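Local coordinates for glutamyl endopeptidase (Staphylococcus epidermidis, PDB 6PYM), which is a secreted serine protease that probably cuts peptide chains on the carbonyl side of glutamate, and also of aspartate, at residues Val1-Asn13 with Glu157-Ala169. The protein carries 1 engineered substitution. Sequence-based numbering, arbitrary orientation.
Engineered in segment 157-169: Ala169 (natural residue Ser).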
loop_
_atom_site.group_PDB
_atom_site.type_symbol
_atom_site.label_atom_id
_atom_site.label_comp_id
_atom_site.label_asym_id
_atom_site.label_seq_id
_atom_site.Cartn_x
_atom_site.Cartn_y
_atom_site.Cartn_z
ATOM N N VAL A 1 2.520 -13.505 -5.779
ATOM C CA VAL A 1 3.101 -14.775 -6.207
ATOM C C VAL A 1 4.431 -14.511 -6.891
ATOM O O VAL A 1 4.665 -13.431 -7.430
ATOM C CB VAL A 1 2.137 -15.576 -7.127
ATOM C CG1 VAL A 1 0.741 -15.667 -6.512
ATOM C CG2 VAL A 1 2.086 -14.993 -8.526
ATOM N N ILE A 2 5.287 -15.520 -6.889
ATOM C CA ILE A 2 6.596 -15.441 -7.527
ATOM C C ILE A 2 6.460 -15.826 -8.992
ATOM O O ILE A 2 5.924 -16.895 -9.321
ATOM C CB ILE A 2 7.597 -16.359 -6.810
ATOM C CG1 ILE A 2 7.831 -15.867 -5.381
ATOM C CG2 ILE A 2 8.908 -16.463 -7.592
ATOM C CD1 ILE A 2 8.458 -14.504 -5.301
ATOM N N LEU A 3 6.972 -14.971 -9.866
ATOM C CA LEU A 3 6.873 -15.142 -11.305
ATOM C C LEU A 3 8.275 -15.205 -11.895
ATOM O O LEU A 3 9.255 -14.932 -11.187
ATOM C CB LEU A 3 6.071 -13.981 -11.904
ATOM C CG LEU A 3 4.619 -13.911 -11.414
ATOM C CD1 LEU A 3 3.951 -12.636 -11.903
ATOM C CD2 LEU A 3 3.825 -15.128 -11.866
ATOM N N PRO A 4 8.416 -15.554 -13.178
ATOM C CA PRO A 4 9.761 -15.573 -13.777
ATOM C C PRO A 4 10.515 -14.265 -13.608
ATOM O O PRO A 4 11.739 -14.283 -13.413
ATOM C CB PRO A 4 9.476 -15.921 -15.245
ATOM C CG PRO A 4 8.245 -16.772 -15.170
ATOM C CD PRO A 4 7.407 -16.141 -14.080
ATOM N N ASN A 5 9.818 -13.130 -13.674
ATOM C CA ASN A 5 10.388 -11.835 -13.307
ATOM C C ASN A 5 10.323 -11.708 -11.791
ATOM O O ASN A 5 9.260 -11.439 -11.222
ATOM C CB ASN A 5 9.615 -10.707 -13.976
ATOM C CG ASN A 5 10.072 -9.330 -13.518
ATOM O OD1 ASN A 5 11.199 -9.162 -13.047
ATOM N ND2 ASN A 5 9.201 -8.339 -13.651
ATOM N N ASN A 6 11.461 -11.907 -11.131
ATOM C CA ASN A 6 11.582 -11.749 -9.681
ATOM C C ASN A 6 12.768 -10.822 -9.443
ATOM O O ASN A 6 13.892 -11.271 -9.190
ATOM C CB ASN A 6 11.745 -13.087 -8.997
ATOM C CG ASN A 6 11.853 -12.964 -7.497
ATOM O OD1 ASN A 6 11.545 -11.914 -6.926
ATOM N ND2 ASN A 6 12.276 -14.037 -6.839
ATOM N N ASN A 7 12.506 -9.526 -9.549
ATOM C CA ASN A 7 13.508 -8.467 -9.486
ATOM C C ASN A 7 13.111 -7.591 -8.300
ATOM O O ASN A 7 12.319 -6.655 -8.432
ATOM C CB ASN A 7 13.492 -7.694 -10.805
ATOM C CG ASN A 7 14.522 -6.594 -10.857
ATOM O OD1 ASN A 7 15.338 -6.447 -9.950
ATOM N ND2 ASN A 7 14.496 -5.817 -11.932
ATOM N N ARG A 8 13.646 -7.922 -7.129
ATOM C CA ARG A 8 13.243 -7.309 -5.870
ATOM C C ARG A 8 14.472 -6.889 -5.080
ATOM O O ARG A 8 15.414 -7.674 -4.918
ATOM C CB ARG A 8 12.405 -8.282 -5.044
ATOM C CG ARG A 8 11.149 -8.766 -5.753
ATOM C CD ARG A 8 10.214 -9.494 -4.799
ATOM N NE ARG A 8 10.763 -10.780 -4.384
ATOM C CZ ARG A 8 10.512 -11.381 -3.223
ATOM N NH1 ARG A 8 9.735 -10.808 -2.316
ATOM N NH2 ARG A 8 11.055 -12.555 -2.958
ATOM N N HIS A 9 14.457 -5.665 -4.579
ATOM C CA HIS A 9 15.606 -5.098 -3.894
ATOM C C HIS A 9 15.143 -4.392 -2.632
ATOM O O HIS A 9 14.079 -3.764 -2.612
ATOM C CB HIS A 9 16.347 -4.116 -4.809
ATOM C CG HIS A 9 17.054 -4.788 -5.938
ATOM N ND1 HIS A 9 16.479 -4.976 -7.176
ATOM C CD2 HIS A 9 18.269 -5.380 -5.992
ATOM C CE1 HIS A 9 17.327 -5.624 -7.956
ATOM N NE2 HIS A 9 18.420 -5.880 -7.261
ATOM N N GLN A 10 15.954 -4.486 -1.586
ATOM C CA GLN A 10 15.607 -3.894 -0.309
ATOM C C GLN A 10 15.815 -2.389 -0.355
ATOM O O GLN A 10 16.751 -1.891 -0.996
ATOM C CB GLN A 10 16.465 -4.504 0.798
ATOM C CG GLN A 10 16.049 -4.035 2.179
ATOM C CD GLN A 10 16.741 -4.778 3.301
ATOM O OE1 GLN A 10 17.607 -5.636 3.067
ATOM N NE2 GLN A 10 16.347 -4.470 4.536
ATOM N N ILE A 11 14.923 -1.666 0.317
ATOM C CA ILE A 11 15.028 -0.225 0.499
ATOM C C ILE A 11 15.585 0.033 1.887
ATOM O O ILE A 11 15.069 -0.480 2.887
ATOM C CB ILE A 11 13.661 0.464 0.338
ATOM C CG1 ILE A 11 13.024 0.137 -1.016
ATOM C CG2 ILE A 11 13.786 1.978 0.576
ATOM C CD1 ILE A 11 13.884 0.456 -2.196
ATOM N N PHE A 12 16.637 0.843 1.945
ATOM C CA PHE A 12 17.315 1.178 3.189
ATOM C C PHE A 12 16.980 2.576 3.670
ATOM O O PHE A 12 16.813 2.795 4.875
ATOM C CB PHE A 12 18.825 0.994 3.010
ATOM C CG PHE A 12 19.172 -0.378 2.529
ATOM C CD1 PHE A 12 19.195 -1.432 3.412
ATOM C CD2 PHE A 12 19.388 -0.626 1.182
ATOM C CE1 PHE A 12 19.481 -2.705 2.967
ATOM C CE2 PHE A 12 19.675 -1.893 0.738
ATOM C CZ PHE A 12 19.723 -2.925 1.629
ATOM N N ASN A 13 16.855 3.520 2.747
ATOM C CA ASN A 13 16.495 4.896 3.087
ATOM C C ASN A 13 14.972 5.039 3.059
ATOM O O ASN A 13 14.387 5.742 2.237
ATOM C CB ASN A 13 17.173 5.871 2.133
ATOM C CG ASN A 13 18.682 5.830 2.248
ATOM O OD1 ASN A 13 19.383 5.504 1.287
ATOM N ND2 ASN A 13 19.191 6.125 3.427
ATOM N N GLU A 157 -9.222 -3.483 -12.054
ATOM C CA GLU A 157 -8.165 -4.480 -11.957
ATOM C C GLU A 157 -6.981 -4.043 -12.804
ATOM O O GLU A 157 -7.136 -3.741 -13.990
ATOM C CB GLU A 157 -8.702 -5.836 -12.438
ATOM C CG GLU A 157 -7.657 -6.939 -12.587
ATOM C CD GLU A 157 -7.508 -7.814 -11.352
ATOM O OE1 GLU A 157 -7.952 -7.387 -10.271
ATOM O OE2 GLU A 157 -6.932 -8.927 -11.468
ATOM N N LEU A 158 -5.798 -4.009 -12.197
ATOM C CA LEU A 158 -4.552 -3.784 -12.925
ATOM C C LEU A 158 -3.594 -4.902 -12.545
ATOM O O LEU A 158 -3.347 -5.127 -11.354
ATOM C CB LEU A 158 -3.944 -2.391 -12.639
ATOM C CG LEU A 158 -2.662 -2.011 -13.413
ATOM C CD1 LEU A 158 -2.568 -0.516 -13.667
ATOM C CD2 LEU A 158 -1.411 -2.480 -12.676
ATOM N N ARG A 159 -3.069 -5.605 -13.546
ATOM C CA ARG A 159 -2.198 -6.750 -13.320
ATOM C C ARG A 159 -0.806 -6.476 -13.858
ATOM O O ARG A 159 -0.617 -5.660 -14.766
ATOM C CB ARG A 159 -2.749 -8.002 -14.007
ATOM C CG ARG A 159 -4.136 -8.389 -13.547
ATOM C CD ARG A 159 -4.710 -9.477 -14.424
ATOM N NE ARG A 159 -6.043 -9.855 -13.970
ATOM C CZ ARG A 159 -6.893 -10.603 -14.667
ATOM N NH1 ARG A 159 -6.559 -11.060 -15.867
ATOM N NH2 ARG A 159 -8.085 -10.887 -14.163
ATOM N N TYR A 160 0.168 -7.205 -13.312
ATOM C CA TYR A 160 1.566 -6.987 -13.660
ATOM C C TYR A 160 2.348 -8.290 -13.561
ATOM O O TYR A 160 1.894 -9.276 -12.969
ATOM C CB TYR A 160 2.212 -5.881 -12.806
ATOM C CG TYR A 160 1.627 -5.745 -11.417
ATOM C CD1 TYR A 160 1.934 -6.651 -10.402
ATOM C CD2 TYR A 160 0.774 -4.700 -11.119
ATOM C CE1 TYR A 160 1.396 -6.509 -9.137
ATOM C CE2 TYR A 160 0.224 -4.553 -9.869
ATOM C CZ TYR A 160 0.535 -5.453 -8.876
ATOM O OH TYR A 160 -0.025 -5.279 -7.635
ATOM N N ASP A 161 3.552 -8.264 -14.139
ATOM C CA ASP A 161 4.405 -9.443 -14.278
ATOM C C ASP A 161 5.518 -9.512 -13.236
ATOM O O ASP A 161 6.380 -10.394 -13.319
ATOM C CB ASP A 161 4.983 -9.539 -15.699
ATOM C CG ASP A 161 6.038 -8.477 -16.001
ATOM O OD1 ASP A 161 6.418 -7.684 -15.122
ATOM O OD2 ASP A 161 6.512 -8.442 -17.161
ATOM N N LEU A 162 5.518 -8.616 -12.260
ATOM C CA LEU A 162 6.526 -8.583 -11.214
ATOM C C LEU A 162 6.105 -9.471 -10.044
ATOM O O LEU A 162 4.918 -9.732 -9.830
ATOM C CB LEU A 162 6.757 -7.143 -10.750
ATOM C CG LEU A 162 5.536 -6.356 -10.264
ATOM C CD1 LEU A 162 5.275 -6.564 -8.768
ATOM C CD2 LEU A 162 5.675 -4.868 -10.597
ATOM N N SER A 163 7.095 -9.937 -9.285
ATOM C CA SER A 163 6.863 -10.868 -8.184
ATOM C C SER A 163 6.488 -10.163 -6.879
ATOM O O SER A 163 6.973 -9.070 -6.568
ATOM C CB SER A 163 8.114 -11.703 -7.937
ATOM O OG SER A 163 8.365 -12.617 -8.989
ATOM N N THR A 164 5.628 -10.828 -6.101
ATOM C CA THR A 164 5.245 -10.397 -4.762
ATOM C C THR A 164 5.063 -11.642 -3.905
ATOM O O THR A 164 4.915 -12.751 -4.422
ATOM C CB THR A 164 3.924 -9.612 -4.768
ATOM O OG1 THR A 164 2.867 -10.472 -5.200
ATOM C CG2 THR A 164 3.986 -8.402 -5.693
ATOM N N VAL A 165 5.062 -11.453 -2.584
ATOM C CA VAL A 165 4.913 -12.547 -1.629
ATOM C C VAL A 165 3.965 -12.100 -0.531
ATOM O O VAL A 165 3.952 -10.926 -0.153
ATOM C CB VAL A 165 6.288 -12.961 -1.030
ATOM C CG1 VAL A 165 6.138 -14.005 0.087
ATOM C CG2 VAL A 165 7.203 -13.500 -2.115
ATOM N N GLY A 166 3.190 -13.050 0.001
ATOM C CA GLY A 166 2.334 -12.819 1.151
ATOM C C GLY A 166 2.967 -11.888 2.162
ATOM O O GLY A 166 4.100 -12.099 2.600
ATOM N N GLY A 167 2.231 -10.835 2.523
ATOM C CA GLY A 167 2.744 -9.682 3.239
ATOM C C GLY A 167 2.736 -8.428 2.388
ATOM O O GLY A 167 2.551 -7.321 2.913
ATOM N N ASN A 168 2.883 -8.593 1.074
ATOM C CA ASN A 168 2.775 -7.476 0.147
ATOM C C ASN A 168 1.359 -6.922 0.049
ATOM O O ASN A 168 1.213 -5.810 -0.455
ATOM C CB ASN A 168 3.225 -7.883 -1.262
ATOM C CG ASN A 168 4.699 -7.604 -1.540
ATOM O OD1 ASN A 168 5.449 -8.524 -1.870
ATOM N ND2 ASN A 168 5.109 -6.337 -1.465
ATOM N N ALA A 169 0.322 -7.665 0.452
ATOM C CA ALA A 169 -1.058 -7.178 0.407
ATOM C C ALA A 169 -1.148 -5.739 0.886
ATOM O O ALA A 169 -0.723 -5.421 2.002
ATOM C CB ALA A 169 -1.933 -8.064 1.298
HETATM O O HOH W 1 7.071 -12.621 -14.892
HETATM O O HOH W 2 9.832 -8.416 -9.840
HETATM O O HOH W 3 8.018 -8.347 -2.771
#
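Ser163 packs its small hydroxymethyl group against Asn6, with OG 3.4 Å from Asn6 CB. In this chymotrypsin-like double-barrel fold, the N-terminal segment runs beside the loop that follows strand 157-160 and leads to Ala169, engineered in place of the serine predicted to belong to the charge relay. Chi1 of -69° sets Ser163 OG anti to the carbonyl carbon, facing residues 3-5, where it accepts from Leu3 N at 2.9 Å, almost straight, and donates to Asn5 O at 2.7 Å. A short hydroxyl suits this place because one oxygen both accepts and donates. The N-terminus itself is gripped by Val1 N to Thr164 O, 2.9 Å, and by Asn193 OD1; Thr164 N returns a bond to Val1 O. Asn5 extends its amide to Asp161, ND2 meeting OD1 at 3.2 Å from above the carboxylate plane, while ND2 also reaches Val147 O and OD1 takes Lys149 N. Apolar cover comes from Ile2, whose CD1 touches Val165 CG2 at 3.6 Å and lies over one face of the Arg8 guanidinium. Arg8, paired with Asp137, is linked to Asn168, Ala169's neighbour in sequence: water 3 accepts from Arg8 NH1 and donates to Asn168 OD1 at 2.7 Å.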